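Local coordinates for protein alpha-Amylase (Thermotoga maritima, PDB 2B5D) that is an alpha-amylase of glycoside hydrolase family 57, joining a curled, mostly parallel beta-sheet core wrapped in helices to a helical C-terminal region, at residues A[50-55]-A[382-387]; A[130-133]-A[138-141]; A[444-449]-A[519-524]. All coordinates share one frame; numbering follows the deposited sequence.

Interaction 1 of 3, residues A[50-55]-A[382-387]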
ATOM      1  N   ASP A  50      14.733 -40.331  30.885  1.00 65.60           N
ATOM      2  CA  ASP A  50      15.000 -40.937  29.600  1.00 64.23           C
ATOM      3  C   ASP A  50      13.945 -40.486  28.610  1.00 62.46           C
ATOM      4  O   ASP A  50      12.790 -40.279  28.983  1.00 62.10           O
ATOM      5  CB  ASP A  50      14.981 -42.459  29.728  1.00 64.62           C
ATOM      6  CG  ASP A  50      15.712 -43.154  28.585  1.00 68.21           C
ATOM      7  OD1 ASP A  50      16.832 -42.716  28.210  1.00 71.02           O
ATOM      8  OD2 ASP A  50      15.171 -44.155  28.066  1.00 70.57           O
ATOM      9  N   PHE A  51      14.348 -40.351  27.349  1.00 60.18           N
ATOM     10  CA  PHE A  51      13.435 -40.020  26.263  1.00 58.22           C
ATOM     11  C   PHE A  51      14.005 -40.623  24.974  1.00 56.82           C
ATOM     12  O   PHE A  51      15.164 -41.013  24.934  1.00 55.61           O
ATOM     13  CB  PHE A  51      13.268 -38.480  26.154  1.00 58.20           C
ATOM     14  CG  PHE A  51      14.474 -37.779  25.557  1.00 58.23           C
ATOM     15  CD1 PHE A  51      15.581 -37.455  26.356  1.00 57.32           C
ATOM     16  CD2 PHE A  51      14.516 -37.485  24.191  1.00 55.24           C
ATOM     17  CE1 PHE A  51      16.698 -36.847  25.799  1.00 57.31           C
ATOM     18  CE2 PHE A  51      15.628 -36.882  23.624  1.00 55.24           C
ATOM     19  CZ  PHE A  51      16.715 -36.558  24.426  1.00 57.75           C
ATOM     20  N   ARG A  52      13.169 -40.707  23.942  1.00 56.01           N
ATOM     21  CA  ARG A  52      13.624 -40.905  22.558  1.00 55.11           C
ATOM     22  C   ARG A  52      12.885 -39.912  21.656  1.00 54.17           C
ATOM     23  O   ARG A  52      11.657 -39.853  21.660  1.00 53.41           O
ATOM     24  CB  ARG A  52      13.356 -42.326  22.048  1.00 54.63           C
ATOM     25  CG  ARG A  52      14.153 -43.444  22.681  1.00 55.80           C
ATOM     26  CD  ARG A  52      15.641 -43.237  22.556  1.00 58.06           C
ATOM     27  NE  ARG A  52      16.323 -44.417  23.041  1.00 60.35           N
ATOM     28  CZ  ARG A  52      16.735 -44.589  24.290  1.00 61.77           C
ATOM     29  NH1 ARG A  52      17.322 -45.724  24.623  1.00 62.08           N
ATOM     30  NH2 ARG A  52      16.569 -43.642  25.207  1.00 63.63           N
ATOM     31  N   LEU A  53      13.647 -39.164  20.861  1.00 53.27           N
ATOM     32  CA  LEU A  53      13.069 -38.121  20.011  1.00 52.27           C
ATOM     33  C   LEU A  53      13.932 -37.895  18.787  1.00 51.91           C
ATOM     34  O   LEU A  53      15.169 -37.890  18.865  1.00 51.85           O
ATOM     35  CB  LEU A  53      12.896 -36.811  20.813  1.00 52.28           C
ATOM     36  CG  LEU A  53      12.478 -35.528  20.092  1.00 51.82           C
ATOM     37  CD1 LEU A  53      11.010 -35.552  19.775  1.00 48.55           C
ATOM     38  CD2 LEU A  53      12.890 -34.229  20.857  1.00 50.99           C
ATOM     39  N   THR A  54      13.255 -37.745  17.658  1.00 51.55           N
ATOM     40  CA  THR A  54      13.859 -37.358  16.407  1.00 50.85           C
ATOM     41  C   THR A  54      13.471 -35.933  16.022  1.00 51.16           C
ATOM     42  O   THR A  54      12.332 -35.527  16.170  1.00 51.37           O
ATOM     43  CB  THR A  54      13.441 -38.335  15.284  1.00 51.41           C
ATOM     44  OG1 THR A  54      13.473 -39.682  15.796  1.00 52.91           O
ATOM     45  CG2 THR A  54      14.361 -38.220  14.079  1.00 47.18           C
ATOM     46  N   MET A  55      14.427 -35.165  15.522  1.00 50.95           N
ATOM     47  CA  MET A  55      14.136 -33.803  15.099  1.00 51.69           C
ATOM     48  C   MET A  55      15.038 -33.393  13.937  1.00 50.04           C
ATOM     49  O   MET A  55      16.083 -33.946  13.740  1.00 50.15           O
ATOM     50  CB  MET A  55      14.272 -32.805  16.276  1.00 50.59           C
ATOM     51  CG  MET A  55      15.670 -32.659  16.794  1.00 52.25           C
ATOM     52  SD  MET A  55      15.844 -31.570  18.222  1.00 55.73           S
ATOM     53  CE  MET A  55      15.446 -29.936  17.554  1.00 55.32           C
ATOM     54  N   ALA A 382      14.069 -42.582  14.907  1.00 48.79           N
ATOM     55  CA  ALA A 382      13.931 -43.171  13.593  1.00 48.20           C
ATOM     56  C   ALA A 382      15.152 -44.040  13.207  1.00 48.81           C
ATOM     57  O   ALA A 382      15.031 -45.010  12.464  1.00 47.79           O
ATOM     58  CB  ALA A 382      13.697 -42.098  12.591  1.00 47.83           C
ATOM     59  N   SER A 383      16.330 -43.679  13.702  1.00 49.14           N
ATOM     60  CA  SER A 383      17.513 -44.454  13.388  1.00 50.29           C
ATOM     61  C   SER A 383      17.505 -45.778  14.194  1.00 50.72           C
ATOM     62  O   SER A 383      17.948 -46.793  13.679  1.00 50.64           O
ATOM     63  CB  SER A 383      18.754 -43.652  13.691  1.00 50.25           C
ATOM     64  OG  SER A 383      18.616 -43.157  15.007  1.00 52.84           O
ATOM     65  N   GLU A 384      16.964 -45.783  15.420  1.00 51.04           N
ATOM     66  CA  GLU A 384      16.714 -47.056  16.127  1.00 50.86           C
ATOM     67  C   GLU A 384      15.845 -47.997  15.319  1.00 51.38           C
ATOM     68  O   GLU A 384      16.122 -49.194  15.237  1.00 51.82           O
ATOM     69  CB  GLU A 384      16.035 -46.846  17.459  1.00 50.64           C
ATOM     70  CG  GLU A 384      16.969 -46.512  18.577  1.00 51.81           C
ATOM     71  CD  GLU A 384      16.218 -46.039  19.801  1.00 52.84           C
ATOM     72  OE1 GLU A 384      14.984 -45.810  19.681  1.00 52.84           O
ATOM     73  OE2 GLU A 384      16.855 -45.891  20.881  1.00 53.67           O
ATOM     74  N   VAL A 385      14.778 -47.484  14.726  1.00 51.24           N
ATOM     75  CA  VAL A 385      13.954 -48.390  13.966  1.00 50.82           C
ATOM     76  C   VAL A 385      14.579 -48.963  12.697  1.00 50.97           C
ATOM     77  O   VAL A 385      14.379 -50.132  12.412  1.00 50.42           O
ATOM     78  CB  VAL A 385      12.414 -48.016  13.885  1.00 51.35           C
ATOM     79  CG1 VAL A 385      12.063 -46.744  14.665  1.00 51.36           C
ATOM     80  CG2 VAL A 385      11.828 -48.119  12.459  1.00 49.61           C
ATOM     81  N   ILE A 386      15.361 -48.180  11.960  1.00 51.69           N
ATOM     82  CA  ILE A 386      15.984 -48.711  10.728  1.00 51.58           C
ATOM     83  C   ILE A 386      17.082 -49.722  11.059  1.00 51.54           C
ATOM     84  O   ILE A 386      17.292 -50.629  10.280  1.00 50.43           O
ATOM     85  CB  ILE A 386      16.491 -47.621   9.738  1.00 51.72           C
ATOM     86  CG1 ILE A 386      17.731 -46.900  10.267  1.00 51.91           C
ATOM     87  CG2 ILE A 386      15.340 -46.687   9.311  1.00 51.84           C
ATOM     88  CD1 ILE A 386      18.435 -46.009   9.199  1.00 51.09           C
ATOM     89  N   ASP A 387      17.696 -49.559  12.243  1.00 51.89           N
ATOM     90  CA  ASP A 387      18.735 -50.428  12.800  1.00 54.03           C
ATOM     91  C   ASP A 387      18.197 -51.728  13.428  1.00 55.47           C
ATOM     92  O   ASP A 387      18.955 -52.672  13.638  1.00 56.37           O
ATOM     93  CB  ASP A 387      19.582 -49.679  13.842  1.00 52.64           C
ATOM     94  CG  ASP A 387      20.594 -48.701  13.199  1.00 52.74           C
ATOM     95  OD1 ASP A 387      20.746 -48.701  11.956  1.00 50.69           O
ATOM     96  OD2 ASP A 387      21.232 -47.915  13.933  1.00 51.31           O
TER
HETATM   97  O   HOH W   1      17.302 -48.454  22.508  1.00 57.95           O
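Arg52 and Glu384 both start with CG anti to the carbonyl carbon, beside the backbone N (chi1 -68° and -83°). The arginine chain then bends at chi2, whereas the glutamate runs on extended, and this brings NE and OE2 together as the two chains cross nearly at right angles. Arg52 NE lies 2.7 Å from Glu384 OE2, a salt bridge that is also a hydrogen bond of good straightness. The carboxylate oxygen is approached on its syn side and sits at the edge of the guanidinium, close to its plane. On the same group, NH2 is shared between Asp50 OD1, at 3.2 Å, and the backbone O of Phe51, at 3.0 Å; three bonds thus fix the guanidinium's rotation. A water donates to Glu384 OE2 and bonds weakly to Arg52 NH1.

The contact ties the start of strand 53-57, one of the parallel strands of the family 57 core, to the first turn of helix 382-388, far away in sequence. Where the strand begins, Thr54 OG1 accepts from the backbone N of Ala382 at 3.1 Å, so the hydroxyl takes up an amide hydrogen of the first helical turn. Glu384 OE1 accepts from Thr381 N, just before the helix. Ala382 also rests on Leu6 of strand 3-11, paired with 53-57, and on Phe235 of strand 233-236 in the same sheet.

Interaction 2 of 3, residues A[130-133]-A[138-141]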
ATOM      1  N   LYS A 130      25.108 -33.041  21.934  1.00 67.78           N
ATOM      2  CA  LYS A 130      25.415 -33.858  23.101  1.00 68.53           C
ATOM      3  C   LYS A 130      24.309 -34.875  23.379  1.00 68.72           C
ATOM      4  O   LYS A 130      24.573 -35.989  23.826  1.00 69.86           O
ATOM      5  CB  LYS A 130      25.689 -32.944  24.295  1.00 68.08           C
ATOM      6  CG  LYS A 130      25.625 -33.582  25.653  1.00 69.92           C
ATOM      7  CD  LYS A 130      25.934 -32.566  26.736  1.00 72.25           C
ATOM      8  CE  LYS A 130      24.909 -32.629  27.855  1.00 73.85           C
ATOM      9  NZ  LYS A 130      23.847 -31.623  27.614  1.00 75.72           N
ATOM     10  N   TYR A 131      23.072 -34.513  23.085  1.00 68.69           N
ATOM     11  CA  TYR A 131      22.004 -35.475  23.218  1.00 68.14           C
ATOM     12  C   TYR A 131      21.951 -36.459  22.057  1.00 67.26           C
ATOM     13  O   TYR A 131      21.522 -37.602  22.244  1.00 67.45           O
ATOM     14  CB  TYR A 131      20.664 -34.797  23.556  1.00 69.15           C
ATOM     15  CG  TYR A 131      20.702 -34.159  24.939  1.00 70.54           C
ATOM     16  CD1 TYR A 131      20.637 -34.937  26.101  1.00 71.49           C
ATOM     17  CD2 TYR A 131      20.820 -32.784  25.087  1.00 73.03           C
ATOM     18  CE1 TYR A 131      20.681 -34.358  27.368  1.00 71.26           C
ATOM     19  CE2 TYR A 131      20.876 -32.195  26.353  1.00 73.17           C
ATOM     20  CZ  TYR A 131      20.812 -32.986  27.487  1.00 72.06           C
ATOM     21  OH  TYR A 131      20.865 -32.374  28.734  1.00 72.83           O
ATOM     22  N   GLN A 132      22.414 -36.056  20.873  1.00 66.04           N
ATOM     23  CA  GLN A 132      22.540 -37.029  19.793  1.00 64.74           C
ATOM     24  C   GLN A 132      23.546 -38.121  20.187  1.00 65.89           C
ATOM     25  O   GLN A 132      23.294 -39.300  19.941  1.00 65.84           O
ATOM     26  CB  GLN A 132      22.894 -36.409  18.436  1.00 64.25           C
ATOM     27  CG  GLN A 132      22.776 -37.396  17.282  1.00 60.67           C
ATOM     28  CD  GLN A 132      22.743 -36.753  15.881  1.00 61.46           C
ATOM     29  OE1 GLN A 132      23.678 -36.047  15.454  1.00 60.49           O
ATOM     30  NE2 GLN A 132      21.686 -37.020  15.157  1.00 50.36           N
ATOM     31  N   GLU A 133      24.655 -37.725  20.818  1.00 66.55           N
ATOM     32  CA  GLU A 133      25.722 -38.672  21.213  1.00 68.27           C
ATOM     33  C   GLU A 133      25.236 -39.741  22.190  1.00 66.93           C
ATOM     34  O   GLU A 133      25.690 -40.884  22.140  1.00 67.12           O
ATOM     35  CB  GLU A 133      26.964 -37.945  21.748  1.00 67.95           C
ATOM     36  CG  GLU A 133      27.826 -37.369  20.598  1.00 71.35           C
ATOM     37  CD  GLU A 133      28.801 -36.244  21.028  1.00 72.21           C
ATOM     38  OE1 GLU A 133      28.730 -35.758  22.194  1.00 77.44           O
ATOM     39  OE2 GLU A 133      29.644 -35.836  20.180  1.00 77.33           O
ATOM     40  N   GLU A 138      17.876 -38.009  17.967  1.00 51.56           N
ATOM     41  CA  GLU A 138      18.283 -38.246  16.602  1.00 50.58           C
ATOM     42  C   GLU A 138      17.891 -36.966  15.828  1.00 50.51           C
ATOM     43  O   GLU A 138      16.718 -36.515  15.874  1.00 50.61           O
ATOM     44  CB  GLU A 138      17.590 -39.527  16.088  1.00 50.14           C
ATOM     45  CG  GLU A 138      17.549 -39.770  14.597  1.00 48.99           C
ATOM     46  CD  GLU A 138      18.915 -40.076  13.976  1.00 51.74           C
ATOM     47  OE1 GLU A 138      18.930 -40.287  12.746  1.00 53.54           O
ATOM     48  OE2 GLU A 138      19.971 -40.099  14.665  1.00 50.22           O
ATOM     49  N   ILE A 139      18.902 -36.345  15.209  1.00 49.04           N
ATOM     50  CA  ILE A 139      18.777 -35.103  14.443  1.00 47.53           C
ATOM     51  C   ILE A 139      19.065 -35.377  12.979  1.00 46.81           C
ATOM     52  O   ILE A 139      20.163 -35.802  12.624  1.00 45.88           O
ATOM     53  CB  ILE A 139      19.818 -34.043  14.887  1.00 47.38           C
ATOM     54  CG1 ILE A 139      19.877 -33.901  16.400  1.00 45.99           C
ATOM     55  CG2 ILE A 139      19.597 -32.735  14.175  1.00 47.65           C
ATOM     56  CD1 ILE A 139      21.090 -33.190  16.838  1.00 47.28           C
ATOM     57  N   VAL A 140      18.054 -35.132  12.148  1.00 46.02           N
ATOM     58  CA  VAL A 140      18.135 -35.257  10.726  1.00 44.49           C
ATOM     59  C   VAL A 140      18.418 -33.872  10.073  1.00 45.15           C
ATOM     60  O   VAL A 140      18.216 -32.810  10.698  1.00 44.85           O
ATOM     61  CB  VAL A 140      16.847 -35.872  10.204  1.00 44.97           C
ATOM     62  CG1 VAL A 140      16.513 -37.147  11.011  1.00 45.06           C
ATOM     63  CG2 VAL A 140      15.695 -34.888  10.273  1.00 43.67           C
ATOM     64  N   THR A 141      18.915 -33.881   8.842  1.00 43.63           N
ATOM     65  CA  THR A 141      19.212 -32.634   8.130  1.00 43.35           C
ATOM     66  C   THR A 141      17.980 -32.231   7.325  1.00 43.04           C
ATOM     67  O   THR A 141      16.947 -32.892   7.407  1.00 45.74           O
ATOM     68  CB  THR A 141      20.495 -32.769   7.174  1.00 42.47           C
ATOM     69  OG1 THR A 141      20.766 -31.509   6.544  1.00 43.02           O
ATOM     70  CG2 THR A 141      20.278 -33.767   6.082  1.00 39.92           C
TER
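Gln132 reaches across to Ile139 in two ways, through its amide and through the aliphatic part of its chain, and the two are best taken in turn. The polar part is a hydrogen bond from Gln132 NE2 to the backbone O of Ile139, 3.2 Å long and moderately bent at the hydrogen (145°). The acceptor is nearly in the amide plane of the glutamine, while the donor comes at a steep 109° to the C=O and is tilted a little from the carbonyl plane. Tyr170 OH of helix 156-174 bonds to both NE2 and that same carbonyl oxygen, which closes a small polar cluster of three groups. Two further approaches are not bonds: NE2 comes within 2.9 Å of the backbone N of Ile139, where both are donors, and within 3.6 Å of Glu138 OE2, whose chain starts away from the helix and turns back by its bend at chi2.

The apolar part is lighter. Ile139 CD1 lies 4.0 Å from Gln132 CB and about as far from its CD, so the end of the isoleucine lies across the glutamine chain at a slant. Gln132 gets there with CG anti to its own backbone N (chi1 -170°) and an extended chain beyond it.

In the fold, helix 125-134 is the last helix on the crossover between the parallel neighbours 53-57 and 137-142, and a tight turn carries it straight into the second strand. Ile139 also packs on Ile57 and Met174. All three touching residues are buried, so the N-H side of the amide depends on protein groups, and it is met by the Ile139 carbonyl and the Tyr170 hydroxyl.

Interaction 3 of 3, residues A[444-449]-A[519-524]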
ATOM      1  N   LEU A 444      38.588 -14.797  -6.925  1.00 64.27           N
ATOM      2  CA  LEU A 444      37.613 -13.715  -6.988  1.00 63.79           C
ATOM      3  C   LEU A 444      36.380 -14.226  -7.718  1.00 62.99           C
ATOM      4  O   LEU A 444      35.282 -14.056  -7.227  1.00 62.80           O
ATOM      5  CB  LEU A 444      38.161 -12.493  -7.718  1.00 63.56           C
ATOM      6  CG  LEU A 444      37.867 -11.089  -7.152  1.00 65.46           C
ATOM      7  CD1 LEU A 444      37.688 -10.079  -8.302  1.00 64.29           C
ATOM      8  CD2 LEU A 444      36.684 -10.995  -6.158  1.00 65.13           C
ATOM      9  N   VAL A 445      36.583 -14.847  -8.881  1.00 62.46           N
ATOM     10  CA  VAL A 445      35.512 -15.486  -9.650  1.00 62.50           C
ATOM     11  C   VAL A 445      34.765 -16.538  -8.819  1.00 62.22           C
ATOM     12  O   VAL A 445      33.549 -16.702  -8.949  1.00 62.73           O
ATOM     13  CB  VAL A 445      36.075 -16.138 -10.915  1.00 62.23           C
ATOM     14  CG1 VAL A 445      35.125 -17.156 -11.475  1.00 62.18           C
ATOM     15  CG2 VAL A 445      36.360 -15.076 -11.970  1.00 63.04           C
ATOM     16  N   GLU A 446      35.516 -17.200  -7.950  1.00 61.89           N
ATOM     17  CA  GLU A 446      35.042 -18.261  -7.110  1.00 61.79           C
ATOM     18  C   GLU A 446      34.165 -17.702  -6.001  1.00 60.34           C
ATOM     19  O   GLU A 446      33.059 -18.192  -5.790  1.00 60.24           O
ATOM     20  CB  GLU A 446      36.222 -19.037  -6.520  1.00 62.43           C
ATOM     21  CG  GLU A 446      35.878 -20.496  -6.188  1.00 65.99           C
ATOM     22  CD  GLU A 446      36.703 -21.078  -5.038  1.00 68.87           C
ATOM     23  OE1 GLU A 446      37.409 -20.300  -4.358  1.00 72.44           O
ATOM     24  OE2 GLU A 446      36.619 -22.305  -4.794  1.00 67.95           O
ATOM     25  N   ARG A 447      34.673 -16.695  -5.290  1.00 58.48           N
ATOM     26  CA  ARG A 447      33.866 -15.903  -4.362  1.00 56.63           C
ATOM     27  C   ARG A 447      32.545 -15.385  -4.988  1.00 55.01           C
ATOM     28  O   ARG A 447      31.477 -15.426  -4.352  1.00 54.13           O
ATOM     29  CB  ARG A 447      34.698 -14.785  -3.788  1.00 56.37           C
ATOM     30  CG  ARG A 447      35.643 -15.259  -2.700  1.00 58.77           C
ATOM     31  CD  ARG A 447      36.589 -14.114  -2.253  1.00 60.83           C
ATOM     32  NE  ARG A 447      35.850 -12.991  -1.675  1.00 61.22           N
ATOM     33  CZ  ARG A 447      36.192 -11.708  -1.780  1.00 61.66           C
ATOM     34  NH1 ARG A 447      37.267 -11.349  -2.463  1.00 60.92           N
ATOM     35  NH2 ARG A 447      35.437 -10.776  -1.207  1.00 62.25           N
ATOM     36  N   VAL A 448      32.610 -14.980  -6.250  1.00 52.69           N
ATOM     37  CA  VAL A 448      31.443 -14.440  -6.930  1.00 51.81           C
ATOM     38  C   VAL A 448      30.428 -15.542  -7.216  1.00 52.34           C
ATOM     39  O   VAL A 448      29.207 -15.390  -7.005  1.00 52.70           O
ATOM     40  CB  VAL A 448      31.867 -13.697  -8.223  1.00 52.13           C
ATOM     41  CG1 VAL A 448      30.706 -13.400  -9.162  1.00 48.74           C
ATOM     42  CG2 VAL A 448      32.625 -12.379  -7.852  1.00 50.87           C
ATOM     43  N   LEU A 449      30.937 -16.658  -7.713  1.00 51.49           N
ATOM     44  CA  LEU A 449      30.107 -17.778  -8.054  1.00 50.17           C
ATOM     45  C   LEU A 449      29.512 -18.403  -6.788  1.00 48.66           C
ATOM     46  O   LEU A 449      28.338 -18.765  -6.762  1.00 48.59           O
ATOM     47  CB  LEU A 449      30.910 -18.764  -8.899  1.00 50.49           C
ATOM     48  CG  LEU A 449      31.026 -18.327 -10.367  1.00 51.19           C
ATOM     49  CD1 LEU A 449      31.963 -19.259 -11.155  1.00 52.24           C
ATOM     50  CD2 LEU A 449      29.681 -18.206 -11.093  1.00 50.49           C
ATOM     51  N   ASN A 519      30.682 -24.444  -2.220  1.00 48.98           N
ATOM     52  CA  ASN A 519      31.507 -24.475  -3.377  1.00 48.13           C
ATOM     53  C   ASN A 519      30.631 -24.512  -4.579  1.00 47.54           C
ATOM     54  O   ASN A 519      29.968 -25.477  -4.770  1.00 47.81           O
ATOM     55  CB  ASN A 519      32.325 -25.771  -3.382  1.00 48.56           C
ATOM     56  CG  ASN A 519      33.388 -25.798  -4.510  1.00 49.12           C
ATOM     57  OD1 ASN A 519      33.129 -25.433  -5.687  1.00 46.97           O
ATOM     58  ND2 ASN A 519      34.559 -26.268  -4.154  1.00 46.58           N
ATOM     59  N   PHE A 520      30.696 -23.516  -5.440  1.00 47.87           N
ATOM     60  CA  PHE A 520      29.755 -23.376  -6.546  1.00 48.15           C
ATOM     61  C   PHE A 520      29.783 -24.565  -7.438  1.00 48.82           C
ATOM     62  O   PHE A 520      28.888 -24.729  -8.266  1.00 49.14           O
ATOM     63  CB  PHE A 520      30.075 -22.111  -7.374  1.00 48.05           C
ATOM     64  CG  PHE A 520      31.345 -22.223  -8.222  1.00 46.87           C
ATOM     65  CD1 PHE A 520      31.276 -22.638  -9.551  1.00 43.95           C
ATOM     66  CD2 PHE A 520      32.607 -21.929  -7.667  1.00 44.98           C
ATOM     67  CE1 PHE A 520      32.446 -22.774 -10.319  1.00 45.44           C
ATOM     68  CE2 PHE A 520      33.770 -22.049  -8.426  1.00 42.12           C
ATOM     69  CZ  PHE A 520      33.680 -22.479  -9.750  1.00 44.68           C
ATOM     70  N   ARG A 521      30.869 -25.358  -7.328  1.00 49.89           N
ATOM     71  CA  ARG A 521      31.061 -26.528  -8.211  1.00 49.62           C
ATOM     72  C   ARG A 521      30.046 -27.668  -8.029  1.00 48.29           C
ATOM     73  O   ARG A 521      29.743 -28.395  -9.035  1.00 47.35           O
ATOM     74  CB  ARG A 521      32.536 -26.962  -8.287  1.00 50.26           C
ATOM     75  CG  ARG A 521      33.343 -26.087  -9.316  1.00 50.54           C
ATOM     76  CD  ARG A 521      34.871 -26.294  -9.288  1.00 51.54           C
ATOM     77  NE  ARG A 521      35.459 -25.768  -8.064  1.00 56.04           N
ATOM     78  CZ  ARG A 521      36.156 -24.635  -7.966  1.00 57.17           C
ATOM     79  NH1 ARG A 521      36.450 -23.911  -9.033  1.00 62.28           N
ATOM     80  NH2 ARG A 521      36.622 -24.247  -6.793  1.00 57.36           N
ATOM     81  N   VAL A 522      29.405 -27.732  -6.833  1.00 46.40           N
ATOM     82  CA  VAL A 522      28.173 -28.561  -6.689  1.00 43.86           C
ATOM     83  C   VAL A 522      27.235 -28.450  -7.874  1.00 43.26           C
ATOM     84  O   VAL A 522      26.533 -29.414  -8.217  1.00 42.64           O
ATOM     85  CB  VAL A 522      27.259 -28.283  -5.421  1.00 45.56           C
ATOM     86  CG1 VAL A 522      27.627 -29.161  -4.227  1.00 44.90           C
ATOM     87  CG2 VAL A 522      27.076 -26.781  -5.081  1.00 41.88           C
ATOM     88  N   MET A 523      27.198 -27.299  -8.531  1.00 43.52           N
ATOM     89  CA  MET A 523      26.203 -27.100  -9.632  1.00 44.58           C
ATOM     90  C   MET A 523      26.658 -27.646 -10.958  1.00 46.02           C
ATOM     91  O   MET A 523      25.910 -27.655 -11.949  1.00 45.93           O
ATOM     92  CB  MET A 523      25.828 -25.627  -9.783  1.00 44.40           C
ATOM     93  CG  MET A 523      25.083 -25.055  -8.542  1.00 44.51           C
ATOM     94  SD  MET A 523      23.461 -25.831  -8.336  1.00 44.01           S
ATOM     95  CE  MET A 523      22.527 -25.377  -9.833  1.00 33.35           C
ATOM     96  N   ALA A 524      27.905 -28.086 -11.004  1.00 48.05           N
ATOM     97  CA  ALA A 524      28.411 -28.608 -12.276  1.00 50.40           C
ATOM     98  C   ALA A 524      28.349 -30.156 -12.371  1.00 50.80           C
ATOM     99  O   ALA A 524      28.770 -30.723 -13.397  1.00 52.13           O
ATOM    100  CB  ALA A 524      29.847 -28.089 -12.533  1.00 49.62           C
TER
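Phe520 presents its ring to Leu449 face-on and to Glu446 edge-on. Leu449 CD1 stands over the face, 3.8 Å from the ring centroid and 18° off the normal, a CH-pi contact, while its CB comes 3.6 Å from CG at the root of the ring. Glu446 CG meets the rim, close to the ring plane, 3.4 Å from CE2, and its carboxylate is turned almost perpendicular to the ring (88°). Arg521 CG lies over the opposite face, so the phenyl group is held between two aliphatic groups.

These residues join helix 443-458 to a short 3-10 turn, 520-523, beyond helix 502-511, within the helical C-terminal region. Phe520 also touches Ser434 of helix 418-436, and Met523 on the turn reaches helix 156-174.

Past the aromatic ring, Glu446 runs out with CG anti to its backbone N, and OE2 forms a salt bridge to Arg521 NH2 at 2.8 Å. The arginine bends at chi3, and Phe520 CE2 lies over one face of its guanidinium, offset toward the rim. The oxygen sits at the guanidinium's edge, with the two flat groups 35° apart. Arg521 NH1 donates to the backbone O of Tyr438, giving the guanidinium a second hold.

In the fold
Interactions 1 and 2 are neighbours on one sheet: their centres are 9 Å apart, strands 53-57 and 137-142 run side by side, and Met55 pairs its backbone with that of Glu138 and Val140. Interaction 2 is also nested inside the long loop that interaction 1 closes. Interaction 2, the fully buried one, relies on a hydrogen bond from a side-chain amide and light apolar packing, without a salt bridge. Interaction 1, partly buried, uses charges at its outer end and a threonine hydroxyl further in. Interaction 3 is peripheral, about 37 Å from interaction 1 between centres, and joins helical elements of another region, pairing a salt bridge with aromatic packing.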